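Local coordinates for thioesterase superfamily protein (Shewanella loihica, PDB 2PRX) that probably hydrolyses thioester bonds, as a hotdog-fold thioesterase, and forms a two-subunit assembly, at residues Arg94-Leu105 and Leu140-Met151. Sequence-based numbering, arbitrary orientation.
Sequences RFVTAALNIDYL and LCARGHMVAVKM
In the antiparallel sheet of this hotdog fold, 95-104 pairs with 142-150 through a ladder interrupted by a classic beta bulge, a worked example of how one extra residue is fitted into a regular register. A98 and A99 both face V147, whose carbonyl O takes two backbone bonds, from A98 N at 2.8 Å and, longer, from A99 N at 3.3 Å. Beyond it the register is regular: N101 and H145 exchange a pair of bonds, as do D103 and R143. On the face turned toward helix 59-78, L100 has CG anti to its own N (chi1 -174°), a setting that brings CD1 beside M146 CB, 3.8 Å away. T97, on this same face, gives its hydroxyl to a hydrogen bond with D67 of that helix. Along its other edge, 99-103 pairs with a strand of the second subunit, so the sheet continues across the dimer.

Before the bulge, F95 swings its ring back across the partner strand. K150 CA sits over the ring face in a CH-pi contact, 4.0 Å from the centroid, while A148 O approaches the ring edge. Replacing F95 with an alanine would probably leave a gap between 148-150 and the helix, with K150 CA losing its ring face and A74 and A78 their packing partner. On the face shared with A99 and N101, V96 CG2 presses on V149 CG2 at a tight 3.3 Å. At the end of the ladder M151 N binds R94 O, and the bend at chi3 of M151 (-73°) turns the selenomethionine methyl CE onto V96 CG1, 3.6 Å away, while its SE lies over one face of the R94 guanidinium, offset toward the rim.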
ATOM      1  N   ARG A  94      -0.927 -20.705   2.512  1.00 16.69           N
ATOM      2  CA  ARG A  94      -0.819 -19.316   2.902  1.00 15.55           C
ATOM      3  C   ARG A  94       0.448 -18.691   2.308  1.00  8.35           C
ATOM      4  O   ARG A  94       1.533 -19.249   2.396  1.00  8.41           O
ATOM      5  CB  ARG A  94      -0.794 -19.137   4.417  1.00 18.72           C
ATOM      6  CG  ARG A  94      -1.593 -20.096   5.260  1.00 19.22           C
ATOM      7  CD  ARG A  94      -1.010 -20.294   6.641  1.00 20.25           C
ATOM      8  NE  ARG A  94      -1.958 -19.925   7.694  1.00 33.84           N
ATOM      9  CZ  ARG A  94      -1.730 -19.906   8.998  1.00 33.91           C
ATOM     10  NH1 ARG A  94      -0.544 -20.235   9.493  1.00 42.70           N
ATOM     11  NH2 ARG A  94      -2.704 -19.544   9.826  1.00 19.00           N
ATOM     12  N   PHE A  95       0.264 -17.553   1.671  1.00 10.52           N
ATOM     13  CA  PHE A  95       1.344 -16.758   1.101  1.00  8.52           C
ATOM     14  C   PHE A  95       1.348 -15.366   1.752  1.00 15.66           C
ATOM     15  O   PHE A  95       0.290 -14.902   2.170  1.00 14.16           O
ATOM     16  CB  PHE A  95       1.169 -16.654  -0.409  1.00 20.86           C
ATOM     17  CG  PHE A  95       1.964 -17.677  -1.206  1.00 13.66           C
ATOM     18  CD1 PHE A  95       1.678 -19.030  -1.139  1.00 16.90           C
ATOM     19  CD2 PHE A  95       3.001 -17.263  -2.027  1.00 13.30           C
ATOM     20  CE1 PHE A  95       2.428 -19.939  -1.856  1.00 10.23           C
ATOM     21  CE2 PHE A  95       3.768 -18.164  -2.738  1.00 17.99           C
ATOM     22  CZ  PHE A  95       3.477 -19.514  -2.654  1.00 13.53           C
ATOM     23  N   VAL A  96       2.507 -14.755   1.802  1.00 17.94           N
ATOM     24  CA  VAL A  96       2.749 -13.394   2.251  1.00 19.26           C
ATOM     25  C   VAL A  96       3.518 -12.553   1.241  1.00 22.62           C
ATOM     26  O   VAL A  96       4.297 -13.044   0.423  1.00 10.89           O
ATOM     27  CB  VAL A  96       3.591 -13.388   3.547  1.00 18.70           C
ATOM     28  CG1 VAL A  96       2.768 -13.904   4.712  1.00 34.89           C
ATOM     29  CG2 VAL A  96       4.844 -14.224   3.317  1.00 12.84           C
ATOM     30  N   THR A  97       3.316 -11.229   1.326  1.00 17.51           N
ATOM     31  CA  THR A  97       4.016 -10.349   0.397  1.00 14.53           C
ATOM     32  C   THR A  97       5.449 -10.160   0.872  1.00 12.51           C
ATOM     33  O   THR A  97       5.644  -9.877   2.051  1.00 12.01           O
ATOM     34  CB  THR A  97       3.334  -8.973   0.282  1.00 10.38           C
ATOM     35  OG1 THR A  97       2.028  -9.096  -0.292  1.00 17.86           O
ATOM     36  CG2 THR A  97       4.150  -8.067  -0.630  1.00  8.88           C
ATOM     37  N   ALA A  98       6.442 -10.305   0.011  1.00 14.63           N
ATOM     38  CA  ALA A  98       7.829 -10.045   0.399  1.00 12.11           C
ATOM     39  C   ALA A  98       8.273  -8.700  -0.147  1.00 15.95           C
ATOM     40  O   ALA A  98       9.001  -7.896   0.444  1.00 12.78           O
ATOM     41  CB  ALA A  98       8.731 -11.185  -0.068  1.00  9.83           C
ATOM     42  N   ALA A  99       7.792  -8.421  -1.348  1.00 13.61           N
ATOM     43  CA  ALA A  99       7.984  -7.127  -1.982  1.00 15.73           C
ATOM     44  C   ALA A  99       6.759  -6.817  -2.834  1.00 15.21           C
ATOM     45  O   ALA A  99       6.142  -7.660  -3.493  1.00  9.23           O
ATOM     46  CB  ALA A  99       9.297  -7.178  -2.723  1.00  6.67           C
ATOM     47  N   LEU A 100       6.355  -5.558  -2.802  1.00 12.92           N
ATOM     48  CA  LEU A 100       5.266  -5.041  -3.609  1.00 12.85           C
ATOM     49  C   LEU A 100       5.692  -3.636  -4.074  1.00 11.58           C
ATOM     50  O   LEU A 100       5.867  -2.774  -3.207  1.00 16.91           O
ATOM     51  CB  LEU A 100       3.925  -4.948  -2.913  1.00 14.81           C
ATOM     52  CG  LEU A 100       2.693  -4.557  -3.731  1.00 16.46           C
ATOM     53  CD1 LEU A 100       2.470  -5.466  -4.936  1.00 13.41           C
ATOM     54  CD2 LEU A 100       1.454  -4.586  -2.841  1.00 16.16           C
ATOM     55  N   ASN A 101       5.872  -3.486  -5.360  1.00  5.40           N
ATOM     56  CA  ASN A 101       6.221  -2.298  -6.101  1.00  9.37           C
ATOM     57  C   ASN A 101       5.036  -1.854  -6.933  1.00 15.41           C
ATOM     58  O   ASN A 101       4.377  -2.579  -7.678  1.00  7.70           O
ATOM     59  CB  ASN A 101       7.479  -2.539  -6.934  1.00  8.95           C
ATOM     60  CG  ASN A 101       8.542  -3.125  -6.013  1.00 15.01           C
ATOM     61  OD1 ASN A 101       8.648  -2.676  -4.873  1.00 19.71           O
ATOM     62  ND2 ASN A 101       9.286  -4.100  -6.508  1.00 25.76           N
ATOM     63  N   ILE A 102       4.695  -0.582  -6.756  1.00  7.10           N
ATOM     64  CA  ILE A 102       3.500  -0.053  -7.374  1.00  7.16           C
ATOM     65  C   ILE A 102       3.745   1.338  -7.971  1.00 14.94           C
ATOM     66  O   ILE A 102       4.208   2.216  -7.248  1.00 16.58           O
ATOM     67  CB  ILE A 102       2.329   0.025  -6.381  1.00 12.99           C
ATOM     68  CG1 ILE A 102       2.059  -1.280  -5.632  1.00 23.63           C
ATOM     69  CG2 ILE A 102       1.062   0.508  -7.069  1.00 12.02           C
ATOM     70  CD1 ILE A 102       1.037  -1.187  -4.524  1.00  9.89           C
ATOM     71  N   ASP A 103       3.453   1.519  -9.232  1.00 13.35           N
ATOM     72  CA  ASP A 103       3.401   2.650 -10.106  1.00 12.98           C
ATOM     73  C   ASP A 103       1.952   3.110 -10.257  1.00 15.99           C
ATOM     74  O   ASP A 103       1.080   2.367 -10.716  1.00  9.63           O
ATOM     75  CB  ASP A 103       3.972   2.313 -11.489  1.00 18.43           C
ATOM     76  CG  ASP A 103       5.313   1.607 -11.332  1.00 27.02           C
ATOM     77  OD1 ASP A 103       6.272   2.322 -10.965  1.00 20.67           O
ATOM     78  OD2 ASP A 103       5.375   0.374 -11.545  1.00 24.83           O
ATOM     79  N   TYR A 104       1.731   4.352  -9.875  1.00 11.19           N
ATOM     80  CA  TYR A 104       0.443   5.016  -9.941  1.00 12.40           C
ATOM     81  C   TYR A 104       0.304   5.760 -11.255  1.00 16.77           C
ATOM     82  O   TYR A 104       0.807   6.848 -11.480  1.00 11.44           O
ATOM     83  CB  TYR A 104       0.326   5.919  -8.712  1.00  6.21           C
ATOM     84  CG  TYR A 104       0.168   5.104  -7.448  1.00 10.26           C
ATOM     85  CD1 TYR A 104      -1.094   4.695  -7.021  1.00 12.86           C
ATOM     86  CD2 TYR A 104       1.259   4.721  -6.703  1.00  7.91           C
ATOM     87  CE1 TYR A 104      -1.233   3.943  -5.868  1.00 21.44           C
ATOM     88  CE2 TYR A 104       1.136   3.976  -5.552  1.00 13.78           C
ATOM     89  CZ  TYR A 104      -0.124   3.581  -5.134  1.00 21.03           C
ATOM     90  OH  TYR A 104      -0.247   2.839  -3.982  1.00 14.59           O
ATOM     91  N   LEU A 105      -0.403   5.157 -12.203  1.00  7.63           N
ATOM     92  CA  LEU A 105      -0.411   5.613 -13.581  1.00 10.03           C
ATOM     93  C   LEU A 105      -1.418   6.723 -13.820  1.00 13.57           C
ATOM     94  O   LEU A 105      -1.264   7.517 -14.753  1.00 21.47           O
ATOM     95  CB  LEU A 105      -0.669   4.394 -14.502  1.00 10.99           C
ATOM     96  CG  LEU A 105       0.357   3.274 -14.359  1.00 12.84           C
ATOM     97  CD1 LEU A 105       0.042   2.077 -15.253  1.00 16.33           C
ATOM     98  CD2 LEU A 105       1.758   3.785 -14.670  1.00 34.55           C
ATOM     99  N   LEU A 140      -6.514   1.908 -16.919  1.00  6.57           N
ATOM    100  CA  LEU A 140      -5.490   1.470 -15.981  1.00  6.12           C
ATOM    101  C   LEU A 140      -5.122   2.598 -15.023  1.00  6.94           C
ATOM    102  O   LEU A 140      -4.775   3.697 -15.462  1.00 22.71           O
ATOM    103  CB  LEU A 140      -4.241   1.039 -16.736  1.00 15.23           C
ATOM    104  CG  LEU A 140      -3.092   0.387 -15.994  1.00 16.72           C
ATOM    105  CD1 LEU A 140      -3.544  -0.890 -15.301  1.00 22.29           C
ATOM    106  CD2 LEU A 140      -1.951   0.109 -16.970  1.00 25.95           C
ATOM    107  N   CYS A 141      -5.249   2.344 -13.719  1.00  4.62           N
ATOM    108  CA  CYS A 141      -4.866   3.389 -12.765  1.00  5.11           C
ATOM    109  C   CYS A 141      -3.581   3.044 -12.053  1.00  8.74           C
ATOM    110  O   CYS A 141      -2.798   3.902 -11.627  1.00 12.01           O
ATOM    111  CB  CYS A 141      -6.026   3.589 -11.778  1.00 14.30           C
ATOM    112  SG  CYS A 141      -7.558   4.214 -12.487  1.00 19.40           S
ATOM    113  N   ALA A 142      -3.261   1.759 -11.880  1.00 14.01           N
ATOM    114  CA  ALA A 142      -2.009   1.433 -11.209  1.00 13.23           C
ATOM    115  C   ALA A 142      -1.559   0.016 -11.543  1.00 11.19           C
ATOM    116  O   ALA A 142      -2.358  -0.929 -11.573  1.00 24.39           O
ATOM    117  CB  ALA A 142      -2.184   1.631  -9.710  1.00 10.16           C
ATOM    118  N   ARG A 143      -0.287  -0.134 -11.818  1.00 10.88           N
ATOM    119  CA  ARG A 143       0.437  -1.362 -12.074  1.00 17.91           C
ATOM    120  C   ARG A 143       1.208  -1.757 -10.813  1.00 15.54           C
ATOM    121  O   ARG A 143       2.034  -0.954 -10.385  1.00 16.33           O
ATOM    122  CB  ARG A 143       1.369  -1.123 -13.244  1.00 25.97           C
ATOM    123  CG  ARG A 143       1.784  -2.227 -14.167  1.00 32.38           C
ATOM    124  CD  ARG A 143       0.663  -3.042 -14.752  1.00 38.48           C
ATOM    125  NE  ARG A 143       1.064  -3.440 -16.112  1.00 41.42           N
ATOM    126  CZ  ARG A 143       0.207  -3.783 -17.059  1.00 37.17           C
ATOM    127  NH1 ARG A 143      -1.106  -3.802 -16.845  1.00 19.12           N
ATOM    128  NH2 ARG A 143       0.657  -4.130 -18.261  1.00 35.22           N
ATOM    129  N   GLY A 144       0.994  -2.927 -10.243  1.00 17.18           N
ATOM    130  CA  GLY A 144       1.755  -3.464  -9.131  1.00 17.57           C
ATOM    131  C   GLY A 144       2.558  -4.699  -9.531  1.00 14.04           C
ATOM    132  O   GLY A 144       2.105  -5.496 -10.359  1.00 20.13           O
ATOM    133  N   HIS A 145       3.740  -4.857  -8.978  1.00 11.28           N
ATOM    134  CA  HIS A 145       4.643  -5.984  -9.087  1.00 10.25           C
ATOM    135  C   HIS A 145       4.874  -6.588  -7.705  1.00 14.24           C
ATOM    136  O   HIS A 145       5.313  -6.006  -6.730  1.00  5.93           O
ATOM    137  CB  HIS A 145       5.999  -5.662  -9.738  1.00  9.93           C
ATOM    138  CG  HIS A 145       6.938  -6.842  -9.681  1.00 20.63           C
ATOM    139  ND1 HIS A 145       6.898  -7.848 -10.619  1.00 23.72           N
ATOM    140  CD2 HIS A 145       7.919  -7.200  -8.819  1.00 19.10           C
ATOM    141  CE1 HIS A 145       7.810  -8.755 -10.348  1.00 20.20           C
ATOM    142  NE2 HIS A 145       8.450  -8.391  -9.250  1.00 23.32           N
HETATM  143  N   MSE A 146       4.593  -7.872  -7.596  1.00  3.54           N
HETATM  144  CA  MSE A 146       4.616  -8.588  -6.361  1.00  6.31           C
HETATM  145  C   MSE A 146       5.483  -9.843  -6.431  1.00 16.71           C
HETATM  146  O   MSE A 146       5.451 -10.551  -7.434  1.00 19.44           O
HETATM  147  CB  MSE A 146       3.185  -9.025  -5.967  1.00  9.63           C
HETATM  148  CG  MSE A 146       3.235 -10.096  -4.895  1.00 13.37           C
HETATM  149 SE   MSE A 146       1.499 -10.475  -4.156  0.75 25.42          SE
HETATM  150  CE  MSE A 146       1.596  -8.889  -3.051  1.00 16.08           C
ATOM    151  N   VAL A 147       6.234 -10.064  -5.378  1.00 13.50           N
ATOM    152  CA  VAL A 147       6.968 -11.241  -5.005  1.00 12.51           C
ATOM    153  C   VAL A 147       6.325 -11.750  -3.710  1.00 15.12           C
ATOM    154  O   VAL A 147       6.522 -11.110  -2.673  1.00 13.93           O
ATOM    155  CB  VAL A 147       8.464 -11.066  -4.704  1.00  6.29           C
ATOM    156  CG1 VAL A 147       8.941 -12.337  -4.005  1.00 24.62           C
ATOM    157  CG2 VAL A 147       9.254 -10.766  -5.965  1.00 12.37           C
ATOM    158  N   ALA A 148       5.574 -12.835  -3.824  1.00  6.98           N
ATOM    159  CA  ALA A 148       4.942 -13.461  -2.693  1.00  7.50           C
ATOM    160  C   ALA A 148       5.598 -14.806  -2.400  1.00 10.16           C
ATOM    161  O   ALA A 148       5.959 -15.610  -3.261  1.00 26.38           O
ATOM    162  CB  ALA A 148       3.446 -13.603  -2.921  1.00 13.36           C
ATOM    163  N   VAL A 149       5.794 -15.041  -1.117  1.00  8.34           N
ATOM    164  CA  VAL A 149       6.426 -16.231  -0.595  1.00  7.48           C
ATOM    165  C   VAL A 149       5.510 -16.927   0.395  1.00  7.39           C
ATOM    166  O   VAL A 149       4.585 -16.337   0.944  1.00  9.37           O
ATOM    167  CB  VAL A 149       7.743 -15.905   0.142  1.00  7.87           C
ATOM    168  CG1 VAL A 149       8.710 -15.210  -0.799  1.00 12.73           C
ATOM    169  CG2 VAL A 149       7.346 -15.089   1.362  1.00 13.58           C
ATOM    170  N   LYS A 150       5.764 -18.225   0.626  1.00  8.70           N
ATOM    171  CA  LYS A 150       4.831 -18.941   1.488  1.00 13.57           C
ATOM    172  C   LYS A 150       4.925 -18.402   2.909  1.00 12.83           C
ATOM    173  O   LYS A 150       6.049 -18.113   3.329  1.00 19.30           O
ATOM    174  CB  LYS A 150       5.086 -20.447   1.470  1.00 15.74           C
ATOM    175  CG  LYS A 150       4.119 -21.302   2.262  1.00 13.70           C
ATOM    176  CD  LYS A 150       4.386 -22.774   2.012  1.00  8.12           C
ATOM    177  CE  LYS A 150       3.968 -23.666   3.167  1.00 11.08           C
ATOM    178  NZ  LYS A 150       3.676 -25.071   2.726  1.00 21.78           N
HETATM  179  N   MSE A 151       3.782 -18.276   3.577  1.00 11.90           N
HETATM  180  CA  MSE A 151       3.790 -17.738   4.930  1.00 23.46           C
HETATM  181  C   MSE A 151       4.783 -18.524   5.790  1.00 26.58           C
HETATM  182  O   MSE A 151       4.615 -19.745   5.928  1.00 10.11           O
HETATM  183  CB  MSE A 151       2.407 -17.749   5.576  1.00 25.35           C
HETATM  184  CG  MSE A 151       2.414 -17.054   6.936  1.00 26.05           C
HETATM  185 SE   MSE A 151       0.638 -16.978   7.667  0.75 24.34          SE
HETATM  186  CE  MSE A 151       0.078 -15.628   6.420  1.00 17.55           C
TER